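PDB 5W5P: tail fiber protein from Acinetobacter phage AM24, which probably serves as the trimeric tailspike that recognises the capsular polysaccharide of the Acinetobacter baumannii host. Local coordinates for residues A[450-462]-A[596-610]. Sequence-based numbering, arbitrary orientation.
Sequences RVTFDLSRKEFLS and TAKVFSSTTMTIYSL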
loop_
_atom_site.group_PDB
_atom_site.type_symbol
_atom_site.label_atom_id
_atom_site.label_comp_id
_atom_site.label_asym_id
_atom_site.label_seq_id
_atom_site.Cartn_x
_atom_site.Cartn_y
_atom_site.Cartn_z
ATOM N N ARG A 450 17.282 -10.323 -20.890
ATOM C CA ARG A 450 16.582 -10.447 -22.170
ATOM C C ARG A 450 16.328 -11.907 -22.539
ATOM O O ARG A 450 16.321 -12.267 -23.719
ATOM C CB ARG A 450 17.339 -9.722 -23.291
ATOM C CG ARG A 450 17.383 -8.211 -23.120
ATOM C CD ARG A 450 18.573 -7.603 -23.835
ATOM N NE ARG A 450 18.830 -6.240 -23.387
ATOM C CZ ARG A 450 18.857 -5.178 -24.187
ATOM N NH1 ARG A 450 18.648 -5.310 -25.489
ATOM N NH2 ARG A 450 19.095 -3.977 -23.680
ATOM N N VAL A 451 16.123 -12.754 -21.532
ATOM C CA VAL A 451 15.775 -14.157 -21.724
ATOM C C VAL A 451 14.280 -14.312 -21.495
ATOM O O VAL A 451 13.747 -13.824 -20.488
ATOM C CB VAL A 451 16.574 -15.062 -20.771
ATOM C CG1 VAL A 451 16.094 -16.499 -20.867
ATOM C CG2 VAL A 451 18.071 -14.969 -21.067
ATOM N N THR A 452 13.598 -14.979 -22.427
ATOM C CA THR A 452 12.160 -15.190 -22.335
ATOM C C THR A 452 11.836 -16.654 -22.605
ATOM O O THR A 452 12.515 -17.327 -23.387
ATOM C CB THR A 452 11.382 -14.282 -23.315
ATOM O OG1 THR A 452 9.979 -14.568 -23.238
ATOM C CG2 THR A 452 11.861 -14.488 -24.748
ATOM N N PHE A 453 10.789 -17.140 -21.945
ATOM C CA PHE A 453 10.389 -18.536 -22.018
ATOM C C PHE A 453 9.061 -18.669 -22.751
ATOM O O PHE A 453 8.185 -17.806 -22.650
ATOM C CB PHE A 453 10.275 -19.153 -20.621
ATOM C CG PHE A 453 11.596 -19.383 -19.959
ATOM C CD1 PHE A 453 12.303 -18.326 -19.411
ATOM C CD2 PHE A 453 12.141 -20.655 -19.892
ATOM C CE1 PHE A 453 13.526 -18.531 -18.806
ATOM C CE2 PHE A 453 13.369 -20.871 -19.283
ATOM C CZ PHE A 453 14.062 -19.807 -18.739
ATOM N N ASP A 454 8.931 -19.757 -23.504
ATOM C CA ASP A 454 7.709 -20.049 -24.237
ATOM C C ASP A 454 7.426 -21.537 -24.127
ATOM O O ASP A 454 8.272 -22.321 -23.695
ATOM C CB ASP A 454 7.808 -19.628 -25.707
ATOM C CG ASP A 454 6.500 -19.084 -26.242
ATOM O OD1 ASP A 454 5.434 -19.591 -25.836
ATOM O OD2 ASP A 454 6.541 -18.150 -27.067
ATOM N N LEU A 455 6.219 -21.926 -24.526
ATOM C CA LEU A 455 5.790 -23.303 -24.354
ATOM C C LEU A 455 4.549 -23.553 -25.200
ATOM O O LEU A 455 3.796 -22.625 -25.513
ATOM C CB LEU A 455 5.518 -23.627 -22.877
ATOM C CG LEU A 455 4.213 -23.160 -22.222
ATOM C CD1 LEU A 455 3.986 -23.890 -20.904
ATOM C CD2 LEU A 455 4.226 -21.660 -21.997
ATOM N N SER A 456 4.357 -24.816 -25.576
ATOM C CA SER A 456 3.190 -25.214 -26.347
ATOM C C SER A 456 3.026 -26.723 -26.253
ATOM O O SER A 456 3.986 -27.455 -26.007
ATOM C CB SER A 456 3.307 -24.781 -27.812
ATOM O OG SER A 456 3.825 -25.834 -28.611
ATOM N N ARG A 457 1.791 -27.178 -26.446
ATOM C CA ARG A 457 1.485 -28.596 -26.583
ATOM C C ARG A 457 0.828 -28.804 -27.940
ATOM O O ARG A 457 -0.126 -28.100 -28.287
ATOM C CB ARG A 457 0.575 -29.097 -25.452
ATOM C CG ARG A 457 1.317 -29.380 -24.140
ATOM C CD ARG A 457 0.375 -29.796 -23.002
ATOM N NE ARG A 457 -0.629 -28.775 -22.685
ATOM C CZ ARG A 457 -1.199 -28.615 -21.490
ATOM N NH1 ARG A 457 -0.872 -29.401 -20.474
ATOM N NH2 ARG A 457 -2.106 -27.665 -21.309
ATOM N N LYS A 458 1.363 -29.748 -28.713
ATOM C CA LYS A 458 0.860 -30.047 -30.045
ATOM C C LYS A 458 0.877 -31.553 -30.260
ATOM O O LYS A 458 1.831 -32.236 -29.876
ATOM C CB LYS A 458 1.687 -29.349 -31.138
ATOM C CG LYS A 458 1.077 -29.459 -32.530
ATOM C CD LYS A 458 1.717 -28.502 -33.519
ATOM C CE LYS A 458 0.759 -28.175 -34.654
ATOM N NZ LYS A 458 -0.221 -27.131 -34.222
ATOM N N GLU A 459 -0.186 -32.060 -30.871
ATOM C CA GLU A 459 -0.304 -33.471 -31.201
ATOM C C GLU A 459 0.118 -33.683 -32.651
ATOM O O GLU A 459 -0.321 -32.949 -33.541
ATOM C CB GLU A 459 -1.737 -33.953 -30.971
ATOM C CG GLU A 459 -2.111 -35.205 -31.727
ATOM C CD GLU A 459 -3.592 -35.507 -31.646
ATOM O OE1 GLU A 459 -4.311 -35.216 -32.625
ATOM O OE2 GLU A 459 -4.036 -36.044 -30.610
ATOM N N PHE A 460 0.986 -34.668 -32.878
ATOM C CA PHE A 460 1.460 -35.034 -34.214
ATOM C C PHE A 460 1.034 -36.475 -34.474
ATOM O O PHE A 460 1.766 -37.416 -34.156
ATOM C CB PHE A 460 2.984 -34.878 -34.342
ATOM C CG PHE A 460 3.467 -33.466 -34.182
ATOM C CD1 PHE A 460 3.561 -32.623 -35.276
ATOM C CD2 PHE A 460 3.835 -32.984 -32.935
ATOM C CE1 PHE A 460 4.004 -31.323 -35.128
ATOM C CE2 PHE A 460 4.280 -31.686 -32.781
ATOM C CZ PHE A 460 4.363 -30.855 -33.877
ATOM N N LEU A 461 -0.155 -36.646 -35.047
ATOM C CA LEU A 461 -0.622 -37.983 -35.389
ATOM C C LEU A 461 0.341 -38.637 -36.373
ATOM O O LEU A 461 0.861 -37.988 -37.285
ATOM C CB LEU A 461 -2.031 -37.919 -35.977
ATOM C CG LEU A 461 -3.140 -37.611 -34.965
ATOM C CD1 LEU A 461 -4.413 -37.142 -35.662
ATOM C CD2 LEU A 461 -3.421 -38.820 -34.083
ATOM N N SER A 462 0.592 -39.933 -36.171
ATOM C CA SER A 462 1.546 -40.634 -37.024
ATOM C C SER A 462 1.059 -40.723 -38.464
ATOM O O SER A 462 1.873 -40.675 -39.391
ATOM C CB SER A 462 1.821 -42.031 -36.468
ATOM O OG SER A 462 2.458 -41.952 -35.205
ATOM N N THR A 596 1.087 -47.248 -31.277
ATOM C CA THR A 596 1.261 -45.817 -31.057
ATOM C C THR A 596 0.670 -45.046 -32.230
ATOM O O THR A 596 1.058 -45.266 -33.384
ATOM C CB THR A 596 2.742 -45.485 -30.892
ATOM O OG1 THR A 596 3.271 -46.198 -29.768
ATOM C CG2 THR A 596 2.937 -43.992 -30.686
ATOM N N ALA A 597 -0.269 -44.146 -31.942
ATOM C CA ALA A 597 -0.965 -43.406 -32.984
ATOM C C ALA A 597 -0.471 -41.976 -33.147
ATOM O O ALA A 597 -0.787 -41.344 -34.159
ATOM C CB ALA A 597 -2.473 -43.386 -32.709
ATOM N N LYS A 598 0.295 -41.452 -32.195
ATOM C CA LYS A 598 0.685 -40.052 -32.266
ATOM C C LYS A 598 1.867 -39.797 -31.349
ATOM O O LYS A 598 2.139 -40.560 -30.418
ATOM C CB LYS A 598 -0.472 -39.124 -31.880
ATOM C CG LYS A 598 -1.005 -39.373 -30.482
ATOM C CD LYS A 598 -2.326 -38.658 -30.268
ATOM C CE LYS A 598 -3.168 -39.351 -29.222
ATOM N NZ LYS A 598 -4.487 -38.691 -29.047
ATOM N N VAL A 599 2.555 -38.696 -31.626
ATOM C CA VAL A 599 3.570 -38.143 -30.741
ATOM C C VAL A 599 3.002 -36.850 -30.172
ATOM O O VAL A 599 2.734 -35.899 -30.918
ATOM C CB VAL A 599 4.899 -37.906 -31.470
ATOM C CG1 VAL A 599 5.855 -37.116 -30.587
ATOM C CG2 VAL A 599 5.510 -39.237 -31.876
ATOM N N PHE A 600 2.792 -36.824 -28.855
ATOM C CA PHE A 600 2.305 -35.641 -28.152
ATOM C C PHE A 600 3.502 -34.924 -27.539
ATOM O O PHE A 600 4.148 -35.446 -26.626
ATOM C CB PHE A 600 1.286 -36.028 -27.083
ATOM C CG PHE A 600 0.470 -34.875 -26.577
ATOM C CD1 PHE A 600 -0.415 -34.211 -27.413
ATOM C CD2 PHE A 600 0.588 -34.455 -25.264
ATOM C CE1 PHE A 600 -1.169 -33.139 -26.939
ATOM C CE2 PHE A 600 -0.164 -33.392 -24.781
ATOM C CZ PHE A 600 -1.042 -32.734 -25.619
ATOM N N SER A 601 3.801 -33.732 -28.033
ATOM C CA SER A 601 5.026 -33.031 -27.676
ATOM C C SER A 601 4.701 -31.829 -26.795
ATOM O O SER A 601 3.935 -30.947 -27.196
ATOM C CB SER A 601 5.774 -32.594 -28.931
ATOM O OG SER A 601 6.221 -33.722 -29.668
ATOM N N SER A 602 5.292 -31.799 -25.600
ATOM C CA SER A 602 5.232 -30.648 -24.700
ATOM C C SER A 602 6.537 -29.875 -24.861
ATOM O O SER A 602 7.550 -30.216 -24.246
ATOM C CB SER A 602 5.030 -31.098 -23.258
ATOM O OG SER A 602 3.752 -31.675 -23.068
ATOM N N THR A 603 6.516 -28.836 -25.693
ATOM C CA THR A 603 7.719 -28.078 -26.013
ATOM C C THR A 603 7.848 -26.874 -25.091
ATOM O O THR A 603 6.905 -26.092 -24.952
ATOM C CB THR A 603 7.695 -27.606 -27.467
ATOM O OG1 THR A 603 7.598 -28.734 -28.342
ATOM C CG2 THR A 603 8.963 -26.837 -27.779
ATOM N N THR A 604 9.016 -26.726 -24.470
ATOM C CA THR A 604 9.342 -25.552 -23.666
ATOM C C THR A 604 10.600 -24.915 -24.239
ATOM O O THR A 604 11.636 -25.579 -24.357
ATOM C CB THR A 604 9.550 -25.918 -22.191
ATOM O OG1 THR A 604 8.349 -26.486 -21.661
ATOM C CG2 THR A 604 9.896 -24.674 -21.385
HETATM N N MSE A 605 10.513 -23.637 -24.591
HETATM C CA MSE A 605 11.641 -22.940 -25.196
HETATM C C MSE A 605 12.284 -21.928 -24.250
HETATM O O MSE A 605 11.600 -21.292 -23.450
HETATM C CB MSE A 605 11.197 -22.240 -26.482
HETATM C CG MSE A 605 10.753 -23.203 -27.581
HETATM SE SE MSE A 605 10.397 -22.323 -29.296
HETATM C CE MSE A 605 12.206 -21.682 -29.671
ATOM N N THR A 606 13.605 -21.806 -24.343
ATOM C CA THR A 606 14.392 -20.796 -23.634
ATOM C C THR A 606 14.984 -19.880 -24.702
ATOM O O THR A 606 15.957 -20.251 -25.365
ATOM C CB THR A 606 15.495 -21.440 -22.784
ATOM O OG1 THR A 606 14.933 -22.417 -21.897
ATOM C CG2 THR A 606 16.238 -20.389 -21.969
ATOM N N ILE A 607 14.409 -18.692 -24.881
ATOM C CA ILE A 607 14.798 -17.785 -25.961
ATOM C C ILE A 607 15.779 -16.748 -25.428
ATOM O O ILE A 607 15.506 -16.076 -24.426
ATOM C CB ILE A 607 13.570 -17.103 -26.588
ATOM C CG1 ILE A 607 12.618 -18.150 -27.172
ATOM C CG2 ILE A 607 13.999 -16.094 -27.651
ATOM C CD1 ILE A 607 11.154 -17.772 -27.059
ATOM N N TYR A 608 16.917 -16.613 -26.103
ATOM C CA TYR A 608 17.922 -15.604 -25.781
ATOM C C TYR A 608 17.758 -14.466 -26.781
ATOM O O TYR A 608 18.173 -14.577 -27.938
ATOM C CB TYR A 608 19.325 -16.206 -25.819
ATOM C CG TYR A 608 19.441 -17.495 -25.036
ATOM C CD1 TYR A 608 19.669 -17.479 -23.659
ATOM C CD2 TYR A 608 19.306 -18.725 -25.663
ATOM C CE1 TYR A 608 19.763 -18.656 -22.935
ATOM C CE2 TYR A 608 19.400 -19.902 -24.952
ATOM C CZ TYR A 608 19.629 -19.867 -23.590
ATOM O OH TYR A 608 19.720 -21.050 -22.888
ATOM N N SER A 609 17.154 -13.364 -26.334
ATOM C CA SER A 609 16.741 -12.309 -27.251
ATOM C C SER A 609 17.846 -11.319 -27.588
ATOM O O SER A 609 17.684 -10.552 -28.543
ATOM C CB SER A 609 15.547 -11.545 -26.674
ATOM O OG SER A 609 14.639 -12.430 -26.045
ATOM N N LEU A 610 18.950 -11.309 -26.845
ATOM C CA LEU A 610 20.009 -10.337 -27.091
ATOM C C LEU A 610 20.478 -10.414 -28.534
ATOM O O LEU A 610 20.906 -11.473 -28.999
ATOM C CB LEU A 610 21.181 -10.578 -26.142
ATOM C CG LEU A 610 22.271 -9.503 -26.149
ATOM C CD1 LEU A 610 21.686 -8.145 -25.816
ATOM C CD2 LEU A 610 23.381 -9.857 -25.174
HETATM O O HOH W 1 19.685 -12.897 -24.250
HETATM O O HOH W 2 4.783 -28.747 -28.733
HETATM O O HOH W 3 3.146 -44.280 -34.180
#
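The ring of F600 meets E459 CB at its edge, 3.8 Å from F600 CD1. R457 crosses the same ring obliquely with its aliphatic part, R457 CB lying 4.0 Å from F600 CZ. F460 turns a ring edge to the carbonyl of V599, with V599 O 3.7 Å from F460 CD2. F453 meets T606 obliquely, through F453 CE2 at 3.4 Å from T606 OG1. These residues belong to two neighbouring antiparallel strands, 451-461 and 598-608. They lie in a five-stranded sheet of the C-terminal domain, beyond the parallel beta-helix; 451-461 is its outermost strand within the chain. The strand directions differ by 165°. Paired backbone hydrogen bonds join T452 to I607, D454 to M605, S456 to T603, K458 to S601 and F460 to V599. Where 598-608 begins, A597 and K598 both face K503 of strand 492-503, a classic beta bulge.

Both faces meet other subunits. On the face with R457 and Y608, R457 NH1 bonds to N611 O of the second subunit, F600 packs on S612 of the second, and V451 and Y608 pack on T604 and N497 of the third. On the other face, T452 CG2 touches I607 CB at 3.6 Å, and T452 OG1 bonds to K444 N of the second subunit. D454 forms a salt bridge with R438 of that subunit.

A water bridges S456, S601 and T603, giving protons to S456 OG and S601 O and lying 2.8 Å from T603 OG1. K598, with CG wedged between backbone N and carbonyl carbon (chi1 59°), has an extended chain beyond CG that brings NZ to E459. Its NZ also bonds to N507. K598 NZ forms a salt bridge with E459 OE2 at 3.1 Å, approached on the anti side and 33° out of the carboxylate plane.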